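Local coordinates for protein FkbI (PDB 1R2J) that probably works as an FAD-dependent acyl-ACP dehydrogenase of the acyl-CoA dehydrogenase family, in making the methoxymalonyl extender unit of the polyketide FK520, at residues 133-138 with 196-201. Sequence-based numbering, arbitrary orientation.
Sequences TAVVDG and LDQVRV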
ATOM      1  N   THR A 133     -23.417 -19.671  -8.974  1.00 51.21           N
ATOM      2  CA  THR A 133     -22.667 -18.570  -9.560  1.00 49.74           C
ATOM      3  C   THR A 133     -22.969 -17.166  -9.018  1.00 48.45           C
ATOM      4  O   THR A 133     -24.106 -16.858  -8.657  1.00 48.59           O
ATOM      5  CB  THR A 133     -22.899 -18.584 -11.087  1.00 50.03           C
ATOM      6  OG1 THR A 133     -22.529 -19.864 -11.616  1.00 51.58           O
ATOM      7  CG2 THR A 133     -22.084 -17.518 -11.776  1.00 50.99           C
ATOM      8  N   ALA A 134     -21.938 -16.323  -8.971  1.00 45.73           N
ATOM      9  CA  ALA A 134     -22.086 -14.949  -8.498  1.00 43.92           C
ATOM     10  C   ALA A 134     -21.888 -13.973  -9.657  1.00 42.73           C
ATOM     11  O   ALA A 134     -21.043 -14.186 -10.529  1.00 42.84           O
ATOM     12  CB  ALA A 134     -21.080 -14.662  -7.387  1.00 43.42           C
ATOM     13  N   VAL A 135     -22.678 -12.907  -9.671  1.00 40.91           N
ATOM     14  CA  VAL A 135     -22.574 -11.903 -10.721  1.00 39.69           C
ATOM     15  C   VAL A 135     -22.222 -10.548 -10.111  1.00 38.92           C
ATOM     16  O   VAL A 135     -22.969 -10.003  -9.293  1.00 37.64           O
ATOM     17  CB  VAL A 135     -23.900 -11.773 -11.503  1.00 40.03           C
ATOM     18  CG1 VAL A 135     -23.730 -10.798 -12.656  1.00 38.92           C
ATOM     19  CG2 VAL A 135     -24.336 -13.137 -12.026  1.00 40.30           C
ATOM     20  N   VAL A 136     -21.070 -10.011 -10.498  1.00 38.34           N
ATOM     21  CA  VAL A 136     -20.636  -8.717  -9.986  1.00 37.51           C
ATOM     22  C   VAL A 136     -20.716  -7.691 -11.098  1.00 36.71           C
ATOM     23  O   VAL A 136     -20.298  -7.951 -12.224  1.00 36.19           O
ATOM     24  CB  VAL A 136     -19.184  -8.765  -9.448  1.00 37.94           C
ATOM     25  CG1 VAL A 136     -18.265  -9.367 -10.487  1.00 38.20           C
ATOM     26  CG2 VAL A 136     -18.718  -7.355  -9.083  1.00 36.00           C
ATOM     27  N   ASP A 137     -21.261  -6.527 -10.776  1.00 35.89           N
ATOM     28  CA  ASP A 137     -21.404  -5.470 -11.759  1.00 36.60           C
ATOM     29  C   ASP A 137     -21.077  -4.130 -11.116  1.00 35.85           C
ATOM     30  O   ASP A 137     -21.690  -3.742 -10.119  1.00 35.16           O
ATOM     31  CB  ASP A 137     -22.835  -5.448 -12.294  1.00 38.01           C
ATOM     32  CG  ASP A 137     -22.965  -4.634 -13.554  1.00 39.24           C
ATOM     33  OD1 ASP A 137     -22.465  -5.093 -14.602  1.00 42.01           O
ATOM     34  OD2 ASP A 137     -23.552  -3.537 -13.501  1.00 40.25           O
ATOM     35  N   GLY A 138     -20.113  -3.421 -11.690  1.00 35.61           N
ATOM     36  CA  GLY A 138     -19.737  -2.136 -11.135  1.00 34.85           C
ATOM     37  C   GLY A 138     -18.511  -1.520 -11.776  1.00 34.92           C
ATOM     38  O   GLY A 138     -18.152  -1.842 -12.911  1.00 34.10           O
ATOM     39  N   LEU A 196     -16.478  -3.557 -14.599  1.00 31.30           N
ATOM     40  CA  LEU A 196     -17.109  -4.856 -14.416  1.00 31.93           C
ATOM     41  C   LEU A 196     -18.515  -4.888 -15.016  1.00 33.30           C
ATOM     42  O   LEU A 196     -19.472  -4.405 -14.409  1.00 32.54           O
ATOM     43  CB  LEU A 196     -17.178  -5.193 -12.924  1.00 31.53           C
ATOM     44  CG  LEU A 196     -15.851  -5.195 -12.158  1.00 30.78           C
ATOM     45  CD1 LEU A 196     -16.129  -5.397 -10.679  1.00 31.61           C
ATOM     46  CD2 LEU A 196     -14.935  -6.286 -12.688  1.00 29.51           C
ATOM     47  N   ASP A 197     -18.628  -5.471 -16.206  1.00 34.43           N
ATOM     48  CA  ASP A 197     -19.908  -5.572 -16.904  1.00 36.53           C
ATOM     49  C   ASP A 197     -20.442  -7.002 -16.823  1.00 37.39           C
ATOM     50  O   ASP A 197     -20.031  -7.872 -17.590  1.00 37.81           O
ATOM     51  CB  ASP A 197     -19.722  -5.137 -18.365  1.00 37.13           C
ATOM     52  CG  ASP A 197     -20.972  -5.333 -19.206  1.00 39.61           C
ATOM     53  OD1 ASP A 197     -22.083  -5.040 -18.713  1.00 40.77           O
ATOM     54  OD2 ASP A 197     -20.839  -5.771 -20.369  1.00 38.31           O
ATOM     55  N   GLN A 198     -21.347  -7.238 -15.874  1.00 39.07           N
ATOM     56  CA  GLN A 198     -21.940  -8.560 -15.666  1.00 41.25           C
ATOM     57  C   GLN A 198     -20.889  -9.661 -15.684  1.00 41.14           C
ATOM     58  O   GLN A 198     -20.851 -10.466 -16.610  1.00 41.50           O
ATOM     59  CB  GLN A 198     -22.986  -8.865 -16.743  1.00 43.21           C
ATOM     60  CG  GLN A 198     -24.230  -8.007 -16.680  1.00 45.33           C
ATOM     61  CD  GLN A 198     -24.976  -8.165 -15.373  1.00 46.76           C
ATOM     62  OE1 GLN A 198     -25.416  -9.260 -15.026  1.00 48.58           O
ATOM     63  NE2 GLN A 198     -25.127  -7.069 -14.643  1.00 46.36           N
ATOM     64  N   VAL A 199     -20.042  -9.699 -14.663  1.00 41.15           N
ATOM     65  CA  VAL A 199     -18.996 -10.712 -14.587  1.00 40.89           C
ATOM     66  C   VAL A 199     -19.473 -11.929 -13.808  1.00 41.56           C
ATOM     67  O   VAL A 199     -19.858 -11.817 -12.644  1.00 42.20           O
ATOM     68  CB  VAL A 199     -17.730 -10.150 -13.902  1.00 40.21           C
ATOM     69  CG1 VAL A 199     -16.688 -11.244 -13.753  1.00 39.45           C
ATOM     70  CG2 VAL A 199     -17.173  -8.990 -14.715  1.00 37.55           C
ATOM     71  N   ARG A 200     -19.445 -13.094 -14.452  1.00 42.16           N
ATOM     72  CA  ARG A 200     -19.880 -14.326 -13.803  1.00 42.74           C
ATOM     73  C   ARG A 200     -18.711 -15.122 -13.227  1.00 41.91           C
ATOM     74  O   ARG A 200     -17.743 -15.422 -13.924  1.00 41.22           O
ATOM     75  CB  ARG A 200     -20.650 -15.222 -14.782  1.00 45.22           C
ATOM     76  CG  ARG A 200     -22.020 -14.706 -15.200  1.00 47.49           C
ATOM     77  CD  ARG A 200     -21.921 -13.637 -16.269  1.00 50.94           C
ATOM     78  NE  ARG A 200     -23.238 -13.132 -16.663  1.00 52.52           N
ATOM     79  CZ  ARG A 200     -23.441 -12.270 -17.654  1.00 52.94           C
ATOM     80  NH1 ARG A 200     -22.414 -11.814 -18.359  1.00 53.35           N
ATOM     81  NH2 ARG A 200     -24.673 -11.858 -17.942  1.00 54.47           N
ATOM     82  N   VAL A 201     -18.812 -15.463 -11.947  1.00 41.23           N
ATOM     83  CA  VAL A 201     -17.780 -16.241 -11.276  1.00 41.36           C
ATOM     84  C   VAL A 201     -18.425 -17.247 -10.331  1.00 41.34           C
ATOM     85  O   VAL A 201     -19.583 -17.095  -9.944  1.00 41.75           O
ATOM     86  CB  VAL A 201     -16.817 -15.334 -10.466  1.00 41.47           C
ATOM     87  CG1 VAL A 201     -16.032 -14.441 -11.406  1.00 40.76           C
ATOM     88  CG2 VAL A 201     -17.596 -14.500  -9.471  1.00 41.06           C
TER
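D137 and Q198 meet where a beta bulge interrupts the antiparallel pairing of 133-138 with 196-201. The evidence for the bulge is the register: A134 with V201 and V136 with V199 are hydrogen-bonded pairs, V135 with R200 is a non-hydrogen-bonded one, and G138 pairs with L196, one residue displaced. Both bonds of A134-V201 are nearly straight, A134 N to V201 O (2.7 Å) at 173°.

At the bulge the D137 side chain takes over the bonding. Its CB lies 3.7 Å from Q198 NE2, and CG, set anti to the backbone N (chi1 -165°), swings toward the corner at D197 and Q198, 3.4 Å from that same NE2. OD1 accepts the backbone N-H of Q198 at 2.7 Å through its anti lone pair, while OD2 forms a salt bridge with R126 of the adjoining strand. The Q198 chain, bent at chi2, brings NE2 over one face of the carboxylate, the two planes 41° apart, and sets OE1 3.3 Å from V135 CG1. With an alanine here, the backbone N-H of Q198 would probably lose this acceptor and R126 its carboxylate mate, and the Q198 amide would be freer to turn.

The face carrying A134, V136, L196, V199 and V201 is apolar: V136 spreads its two methyls, CG1 reaching V199 CB at 3.5 Å and CG2 meeting CD1 of L196. V199 and V201 pack on strand 164-169, joining this edge to the second sheet of the middle beta domain, the L196 side chain about 11 Å from the bound FAD. OD1 of D197, 4.1 Å from OD1 of D137, should add negative potential there; the R126 charge and the backbone N-H of Q198 probably offset it, which is consistent with an ionised D137 bridging the bulge.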